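Local coordinates for protein tartronate semialdehyde reductase (Salmonella typhimurium, PDB 1VPD) that probably catalyses the NAD(P)H-dependent reduction of tartronate semialdehyde to D-glycerate, the last step in making D-glycerate from galactarate, at residues A187-S190 with E191-L195; N202-L205 with V206-A209; D221-A224 with P225-M228. One frame throughout, in Å; residues are numbered along the deposited sequence. Where two conformers were deposited one is given.

All three contacts are local turns of helices in the all-helical C-terminal part of the chain, and the helices pack on one another. Interaction 1, on the long helix 170-198, is the most buried; its Leu193 meets Val206 of interaction 2 and its Met189 meets Ala224 of interaction 3. Interactions 2 and 3 are partly buried, interaction 2 lying farther from the centre of the chain. The chemistry differs accordingly. A threonine hydroxyl doubles a backbone bond within interaction 1, an asparagine caps the start of the short helix in interaction 2, and in interaction 3 a proline interrupts the backbone ladder, and selenomethionine side chains lie along the turn.

Interaction 1: residues A187-S190 with E191-L195; sequences AAMS and EALTL
The peptide carbonyl of Ser190 receives Thr194 on both of its faces. From one side comes the backbone N of Thr194, 2.9 Å from Ser190 O and 27° off the carbonyl plane; from the opposite side comes Thr194 OG1, 2.8 Å from Ser190 O and tilted by 32°. Two donors of a single residue thus grip one acceptor. The torsion responsible is the first of Thr194 (chi1 -63°), which swings OG1 in beside the residue's own N and back toward the preceding turn, while CG2 is anti to that N; this holds for the modelled conformer, one of two. Ser190 OG also bonds to the carbonyl four residues back, Ile186 O. Both side chains lie against helix 285-293, so these small polar groups satisfy themselves on their own backbone where the helix is covered.

The neighbouring rungs are ordinary: Glu191 N to Ala187 O at 2.9 Å, Ala192 N to Ala188 O at 3.0 Å and Leu193 N to Met189 O at 2.9 Å. Round the helix from Thr194, Leu193 CG lies 3.3 Å from Met189 O, and its CD1 reaches CG of the selenomethionine Met189 at 3.8 Å, the two chains crossing at a slant. SE and CE of Met189 pack on helix 218-228, the bend at the third torsion turning CE. The carboxylate of Glu191 leads away from this turn, with OE1 hydrogen-bonded to Tyr289 OH. Serine and threonine hydroxyls bonded to the carbonyl four residues earlier are a familiar feature of buried alpha-helices, here in the long helix 170-198 of the C-terminal helical domain of the 3-hydroxyisobutyrate dehydrogenase family.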
ATOM      1  N   ALA A 187      -7.231   7.080  13.756  1.00 10.66           N
ATOM      2  CA  ALA A 187      -7.181   7.248  15.210  1.00 10.75           C
ATOM      3  C   ALA A 187      -8.073   8.401  15.664  1.00 11.06           C
ATOM      4  O   ALA A 187      -8.799   8.280  16.649  1.00 10.58           O
ATOM      5  CB  ALA A 187      -5.774   7.424  15.684  1.00 11.13           C
ATOM      6  N   ALA A 188      -8.027   9.513  14.935  1.00 10.78           N
ATOM      7  CA  ALA A 188      -8.823  10.680  15.278  1.00 11.16           C
ATOM      8  C   ALA A 188     -10.314  10.410  15.186  1.00 11.03           C
ATOM      9  O   ALA A 188     -11.082  10.808  16.066  1.00 11.02           O
ATOM     10  CB  ALA A 188      -8.441  11.864  14.353  1.00 11.43           C
HETATM   11  N   MSE A 189     -10.729   9.760  14.102  1.00 11.28           N
HETATM   12  CA  MSE A 189     -12.116   9.303  13.947  1.00 11.46           C
HETATM   13  C   MSE A 189     -12.529   8.451  15.148  1.00 10.77           C
HETATM   14  O   MSE A 189     -13.596   8.645  15.705  1.00 11.98           O
HETATM   15  CB  MSE A 189     -12.272   8.483  12.657  1.00 11.96           C
HETATM   16  CG  MSE A 189     -13.587   7.771  12.563  1.00 13.56           C
HETATM   17 SE   MSE A 189     -13.596   6.469  11.142  0.89 19.76          SE
HETATM   18  CE  MSE A 189     -12.540   5.150  12.063  1.00 17.40           C
ATOM     19  N   SER A 190     -11.679   7.512  15.545  1.00 10.45           N
ATOM     20  CA  SER A 190     -11.964   6.575  16.628  1.00 10.63           C
ATOM     21  C   SER A 190     -12.102   7.295  17.973  1.00 10.59           C
ATOM     22  O   SER A 190     -13.048   7.059  18.737  1.00 10.88           O
ATOM     23  CB  SER A 190     -10.851   5.528  16.702  1.00 10.08           C
ATOM     24  OG  SER A 190     -10.775   4.771  15.498  1.00 11.67           O
ATOM     25  N   GLU A 191     -11.174   8.220  18.230  1.00 10.05           N
ATOM     26  CA  GLU A 191     -11.158   9.013  19.440  1.00 10.19           C
ATOM     27  C   GLU A 191     -12.457   9.821  19.535  1.00 10.19           C
ATOM     28  O   GLU A 191     -13.109   9.841  20.575  1.00 10.30           O
ATOM     29  CB  GLU A 191      -9.921   9.927  19.424  1.00  9.77           C
ATOM     30  CG  GLU A 191      -9.698  10.698  20.697  1.00  9.92           C
ATOM     31  CD  GLU A 191      -8.275  11.208  20.893  1.00 10.61           C
ATOM     32  OE1 GLU A 191      -7.293  10.425  20.795  1.00  9.64           O
ATOM     33  OE2 GLU A 191      -8.152  12.405  21.201  1.00 10.88           O
ATOM     34  N   ALA A 192     -12.824  10.477  18.442  1.00 10.29           N
ATOM     35  CA  ALA A 192     -13.998  11.333  18.401  1.00 10.56           C
ATOM     36  C   ALA A 192     -15.324  10.558  18.503  1.00 10.66           C
ATOM     37  O   ALA A 192     -16.226  10.961  19.238  1.00 10.46           O
ATOM     38  CB  ALA A 192     -13.981  12.173  17.148  1.00 10.86           C
ATOM     39  N   LEU A 193     -15.451   9.477  17.749  1.00 11.77           N
ATOM     40  CA  LEU A 193     -16.684   8.668  17.787  1.00 12.03           C
ATOM     41  C   LEU A 193     -16.855   7.988  19.142  1.00 12.08           C
ATOM     42  O   LEU A 193     -17.965   7.917  19.657  1.00 13.21           O
ATOM     43  CB  LEU A 193     -16.718   7.640  16.637  1.00 12.17           C
ATOM     44  CG  LEU A 193     -16.846   8.216  15.237  1.00 13.16           C
ATOM     45  CD1 LEU A 193     -16.917   7.070  14.221  1.00 14.71           C
ATOM     46  CD2 LEU A 193     -18.062   9.117  15.062  1.00 14.42           C
ATOM     47  N   THR A 194     -15.764   7.529  19.750  1.00 12.12           N
ATOM     48  CA  THR A 194     -15.838   6.920  21.074  1.00 11.96           C
ATOM     49  C   THR A 194     -16.228   7.960  22.126  1.00 11.71           C
ATOM     50  O   THR A 194     -17.052   7.682  22.993  1.00 11.57           O
ATOM     51  CB  THR A 194     -14.483   6.280  21.436  0.59 11.96           C
ATOM     52  OG1 THR A 194     -14.183   5.232  20.509  0.59 13.10           O
ATOM     53  CG2 THR A 194     -14.541   5.596  22.789  0.59 11.45           C
ATOM     54  N   LEU A 195     -15.688   9.175  22.030  1.00 11.16           N
ATOM     55  CA  LEU A 195     -16.108  10.269  22.907  1.00 11.00           C
ATOM     56  C   LEU A 195     -17.621  10.512  22.818  1.00 11.11           C
ATOM     57  O   LEU A 195     -18.301  10.544  23.844  1.00 11.28           O
ATOM     58  CB  LEU A 195     -15.336  11.560  22.580  1.00 10.69           C
ATOM     59  CG  LEU A 195     -15.838  12.821  23.291  1.00 10.77           C
ATOM     60  CD1 LEU A 195     -15.693  12.683  24.804  1.00 11.55           C
ATOM     61  CD2 LEU A 195     -15.094  14.066  22.783  1.00 11.52           C
TER

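Interaction 2: residues N202-L205 with V206-A209; sequences NPDL and VYQA
Val206 begins the second turn by donating its N to Asn202 O at 3.2 Å. Its CG2 branch lies against the same oxygen, 3.6 Å from Asn202 O, while its CG1 branch packs on Leu193 of helix 170-198. At Tyr207 the backbone N binds Pro203 O at 2.8 Å, and CB rests against that carbonyl. The ring has Asp204 OD1 at its edge, near the ring plane, 4.1 Å from Tyr207 CD2; its hydroxyl bonds to Asp221, tying this helix to helix 218-228.

Gln208 follows, with N to Asp204 O at 2.9 Å. Its side chain folds back along the helix, since chi1 of -65° sets CG beside the backbone N, 3.2 Å from Asp204 O. Gln208 NE2 then points nearly straight at Asp204 OD1, with carboxylate and amide almost perpendicular, but this bond is weak at 3.3 Å and somewhat doubtful because both residues have two conformers. The other carboxylate oxygen, OD2, forms a salt bridge with Arg299. Ala209 completes the turn with its N on Leu205 O.

Ahead of them all, Asn202 OD1 takes Leu205 N on a lone pair, 3.3 Å away, and weakly Asp204 N: an asparagine N-cap, followed by proline in the first turn of helix 203-210.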
ATOM      1  N   ASN A 202     -25.534   8.793  19.547  1.00 16.36           N
ATOM      2  CA  ASN A 202     -25.374   7.695  18.627  1.00 16.51           C
ATOM      3  C   ASN A 202     -24.333   8.020  17.557  1.00 15.28           C
ATOM      4  O   ASN A 202     -24.464   9.041  16.886  1.00 14.06           O
ATOM      5  CB  ASN A 202     -26.723   7.433  17.961  1.00 17.71           C
ATOM      6  CG  ASN A 202     -26.673   6.270  17.008  1.00 21.36           C
ATOM      7  OD1 ASN A 202     -26.213   6.410  15.896  1.00 22.96           O
ATOM      8  ND2 ASN A 202     -27.149   5.109  17.451  1.00 27.34           N
ATOM      9  N   PRO A 203     -23.288   7.197  17.413  1.00 15.02           N
ATOM     10  CA  PRO A 203     -22.205   7.541  16.480  1.00 15.23           C
ATOM     11  C   PRO A 203     -22.595   7.546  15.004  1.00 15.13           C
ATOM     12  O   PRO A 203     -21.963   8.223  14.191  1.00 14.88           O
ATOM     13  CB  PRO A 203     -21.116   6.489  16.781  1.00 14.95           C
ATOM     14  CG  PRO A 203     -21.844   5.316  17.423  1.00 15.19           C
ATOM     15  CD  PRO A 203     -23.010   5.949  18.154  1.00 15.41           C
ATOM     16  N   ASP A 204     -23.640   6.816  14.631  1.00 15.53           N
ATOM     17  CA  ASP A 204     -24.097   6.886  13.250  1.00 15.81           C
ATOM     18  C   ASP A 204     -24.677   8.269  12.943  1.00 15.33           C
ATOM     19  O   ASP A 204     -24.449   8.811  11.877  1.00 15.79           O
ATOM     20  CB  ASP A 204     -25.140   5.777  12.999  0.57 16.11           C
ATOM     21  CG  ASP A 204     -25.286   5.402  11.547  0.57 17.74           C
ATOM     22  OD1 ASP A 204     -24.775   6.107  10.635  0.57 18.94           O
ATOM     23  OD2 ASP A 204     -25.957   4.389  11.229  0.57 18.88           O
ATOM     24  N   LEU A 205     -25.416   8.853  13.888  1.00 14.82           N
ATOM     25  CA  LEU A 205     -25.906  10.216  13.726  1.00 14.41           C
ATOM     26  C   LEU A 205     -24.730  11.222  13.706  1.00 13.86           C
ATOM     27  O   LEU A 205     -24.734  12.160  12.916  1.00 13.23           O
ATOM     28  CB  LEU A 205     -26.901  10.568  14.817  1.00 14.54           C
ATOM     29  CG  LEU A 205     -28.162   9.700  14.872  1.00 16.17           C
ATOM     30  CD1 LEU A 205     -29.059  10.174  16.013  1.00 18.04           C
ATOM     31  CD2 LEU A 205     -28.899   9.747  13.545  1.00 17.67           C
ATOM     32  N   VAL A 206     -23.702  10.976  14.517  1.00 13.97           N
ATOM     33  CA  VAL A 206     -22.496  11.821  14.500  1.00 13.44           C
ATOM     34  C   VAL A 206     -21.854  11.761  13.107  1.00 13.59           C
ATOM     35  O   VAL A 206     -21.585  12.787  12.488  1.00 13.13           O
ATOM     36  CB  VAL A 206     -21.473  11.399  15.574  1.00 13.39           C
ATOM     37  CG1 VAL A 206     -20.116  12.141  15.358  1.00 13.69           C
ATOM     38  CG2 VAL A 206     -22.029  11.647  16.984  1.00 13.22           C
ATOM     39  N   TYR A 207     -21.643  10.542  12.607  1.00 13.82           N
ATOM     40  CA  TYR A 207     -21.078  10.335  11.280  1.00 14.19           C
ATOM     41  C   TYR A 207     -21.892  11.061  10.222  1.00 14.54           C
ATOM     42  O   TYR A 207     -21.350  11.835   9.435  1.00 14.22           O
ATOM     43  CB  TYR A 207     -20.965   8.842  10.950  1.00 14.17           C
ATOM     44  CG  TYR A 207     -20.657   8.566   9.507  1.00 14.38           C
ATOM     45  CD1 TYR A 207     -19.508   9.067   8.901  1.00 15.40           C
ATOM     46  CD2 TYR A 207     -21.531   7.809   8.725  1.00 17.47           C
ATOM     47  CE1 TYR A 207     -19.231   8.820   7.572  1.00 16.77           C
ATOM     48  CE2 TYR A 207     -21.259   7.562   7.391  1.00 18.30           C
ATOM     49  CZ  TYR A 207     -20.119   8.063   6.814  1.00 18.62           C
ATOM     50  OH  TYR A 207     -19.862   7.810   5.477  1.00 20.49           O
ATOM     51  N   GLN A 208     -23.207  10.855  10.218  1.00 14.89           N
ATOM     52  CA  GLN A 208     -24.052  11.538   9.233  1.00 15.30           C
ATOM     53  C   GLN A 208     -23.958  13.058   9.334  1.00 14.70           C
ATOM     54  O   GLN A 208     -23.948  13.760   8.313  1.00 14.20           O
ATOM     55  CB  GLN A 208     -25.527  11.130   9.434  0.58 15.51           C
ATOM     56  CG  GLN A 208     -25.832   9.657   9.160  0.58 16.38           C
ATOM     57  CD  GLN A 208     -27.233   9.270   9.587  0.58 18.13           C
ATOM     58  OE1 GLN A 208     -28.184  10.029   9.380  0.58 19.11           O
ATOM     59  NE2 GLN A 208     -27.369   8.099  10.187  0.58 19.21           N
ATOM     60  N   ALA A 209     -23.905  13.547  10.570  1.00 13.27           N
ATOM     61  CA  ALA A 209     -23.898  14.975  10.836  1.00 13.49           C
ATOM     62  C   ALA A 209     -22.602  15.669  10.443  1.00 13.73           C
ATOM     63  O   ALA A 209     -22.644  16.814  10.013  1.00 13.88           O
ATOM     64  CB  ALA A 209     -24.205  15.236  12.300  1.00 14.08           C
TER

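Interaction 3: residues D221-A224 with P225-M228; sequences DAKA and PMVM
Met226, a selenomethionine, runs alongside Lys223, both side chains pointing the same way from the helix. Its SE lies 3.8 Å from Lys223 NZ and also touches Lys223 CD, so the selenium meets the end of the lysine as well as its aliphatic part. The lysine is bent at chi2 (-52°), which sends the rest of the chain along its neighbour; the ammonium group is claimed by a salt bridge with Asp281, whose loop also touches Met226. On its inner part Met226 approaches the Ala222 carbonyl, with CG 3.5 Å from Ala222 O.

That carbon stands where the backbone bond has been lost. Pro225 has no N-H to offer, and its ring takes the place of the donor: Pro225 CD is 3.4 Å from Asp221 O. The next rung fails too, for Met226 N has no bond to the turn before. The result is the classic proline kink in helix 218-228, one of the helices of the C-terminal domain, and Lys223, two residues before the proline, has a phi of -105°, far from the usual helical value. The proline ring also crowds the residue that precedes it, its CD pressing close on Ala224 CB.

Beyond the kink regular bonding resumes. Val227 N donates to Lys223 O and Met228 N to Ala224 O, both at 3.0 Å. Met228, also a selenomethionine, bends at its third torsion (-73°) and brings CE to within 3.5 Å of Ala224 O; its flank touches Asp204 and Tyr207 of helix 203-210. On the lysine side, the side chain of Lys223 is about 11 Å from that of Lys175, the predicted active-site residue.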
ATOM      1  N   ASP A 221     -15.329   8.193   5.571  1.00 13.93           N
ATOM      2  CA  ASP A 221     -16.355   7.499   4.775  1.00 14.73           C
ATOM      3  C   ASP A 221     -16.026   6.035   4.517  1.00 15.20           C
ATOM      4  O   ASP A 221     -16.940   5.213   4.398  1.00 15.52           O
ATOM      5  CB  ASP A 221     -16.557   8.213   3.454  1.00 15.25           C
ATOM      6  CG  ASP A 221     -17.275   9.530   3.606  1.00 17.26           C
ATOM      7  OD1 ASP A 221     -18.128   9.658   4.499  1.00 21.68           O
ATOM      8  OD2 ASP A 221     -17.048  10.483   2.863  1.00 19.46           O
ATOM      9  N   ALA A 222     -14.739   5.698   4.422  1.00 15.11           N
ATOM     10  CA  ALA A 222     -14.333   4.306   4.221  1.00 14.82           C
ATOM     11  C   ALA A 222     -14.449   3.462   5.486  1.00 14.78           C
ATOM     12  O   ALA A 222     -14.872   2.306   5.417  1.00 15.17           O
ATOM     13  CB  ALA A 222     -12.900   4.226   3.708  1.00 15.10           C
ATOM     14  N   LYS A 223     -14.084   4.040   6.631  1.00 13.38           N
ATOM     15  CA  LYS A 223     -13.865   3.278   7.856  1.00 13.28           C
ATOM     16  C   LYS A 223     -14.956   3.403   8.908  1.00 13.12           C
ATOM     17  O   LYS A 223     -15.160   2.447   9.661  1.00 14.42           O
ATOM     18  CB  LYS A 223     -12.493   3.617   8.450  1.00 13.11           C
ATOM     19  CG  LYS A 223     -11.321   3.398   7.504  1.00 14.40           C
ATOM     20  CD  LYS A 223     -11.307   2.005   6.870  1.00 15.73           C
ATOM     21  CE  LYS A 223      -9.997   1.703   6.180  1.00 17.11           C
ATOM     22  NZ  LYS A 223      -9.986   0.297   5.651  1.00 17.75           N
ATOM     23  N   ALA A 224     -15.688   4.513   8.966  1.00 13.73           N
ATOM     24  CA  ALA A 224     -16.740   4.623   9.990  1.00 14.17           C
ATOM     25  C   ALA A 224     -17.798   3.529   9.824  1.00 14.93           C
ATOM     26  O   ALA A 224     -18.185   2.896  10.810  1.00 14.30           O
ATOM     27  CB  ALA A 224     -17.382   6.022  10.058  1.00 14.36           C
ATOM     28  N   PRO A 225     -18.260   3.290   8.598  1.00 15.71           N
ATOM     29  CA  PRO A 225     -19.218   2.194   8.379  1.00 16.27           C
ATOM     30  C   PRO A 225     -18.664   0.832   8.802  1.00 16.19           C
ATOM     31  O   PRO A 225     -19.412   0.046   9.412  1.00 16.58           O
ATOM     32  CB  PRO A 225     -19.504   2.281   6.876  1.00 16.91           C
ATOM     33  CG  PRO A 225     -19.264   3.727   6.563  1.00 16.83           C
ATOM     34  CD  PRO A 225     -18.012   4.039   7.354  1.00 15.98           C
HETATM   35  N   MSE A 226     -17.388   0.561   8.521  1.00 16.32           N
HETATM   36  CA  MSE A 226     -16.769  -0.708   8.899  1.00 16.64           C
HETATM   37  C   MSE A 226     -16.765  -0.883  10.408  1.00 15.87           C
HETATM   38  O   MSE A 226     -17.139  -1.936  10.923  1.00 15.93           O
HETATM   39  CB  MSE A 226     -15.345  -0.813   8.341  1.00 16.97           C
HETATM   40  CG  MSE A 226     -15.287  -0.862   6.826  1.00 19.34           C
HETATM   41 SE   MSE A 226     -13.483  -1.102   6.135  0.86 23.00          SE
HETATM   42  CE  MSE A 226     -13.047  -2.861   6.887  1.00 20.84           C
ATOM     43  N   VAL A 227     -16.319   0.143  11.132  1.00 15.07           N
ATOM     44  CA  VAL A 227     -16.323   0.083  12.586  1.00 14.89           C
ATOM     45  C   VAL A 227     -17.734  -0.187  13.113  1.00 14.82           C
ATOM     46  O   VAL A 227     -17.929  -1.069  13.941  1.00 14.48           O
ATOM     47  CB  VAL A 227     -15.779   1.390  13.215  1.00 14.32           C
ATOM     48  CG1 VAL A 227     -15.928   1.356  14.726  1.00 14.46           C
ATOM     49  CG2 VAL A 227     -14.326   1.609  12.833  1.00 14.94           C
HETATM   50  N   MSE A 228     -18.713   0.571  12.638  1.00 14.98           N
HETATM   51  CA  MSE A 228     -20.030   0.500  13.224  1.00 15.56           C
HETATM   52  C   MSE A 228     -20.694  -0.845  12.900  1.00 16.30           C
HETATM   53  O   MSE A 228     -21.468  -1.353  13.712  1.00 17.12           O
HETATM   54  CB  MSE A 228     -20.884   1.690  12.774  1.00 16.13           C
HETATM   55  CG  MSE A 228     -20.401   3.009  13.362  1.00 17.66           C
HETATM   56 SE   MSE A 228     -21.622   4.429  12.973  0.82 25.95          SE
HETATM   57  CE  MSE A 228     -21.248   4.632  11.138  1.00 23.66           C
TER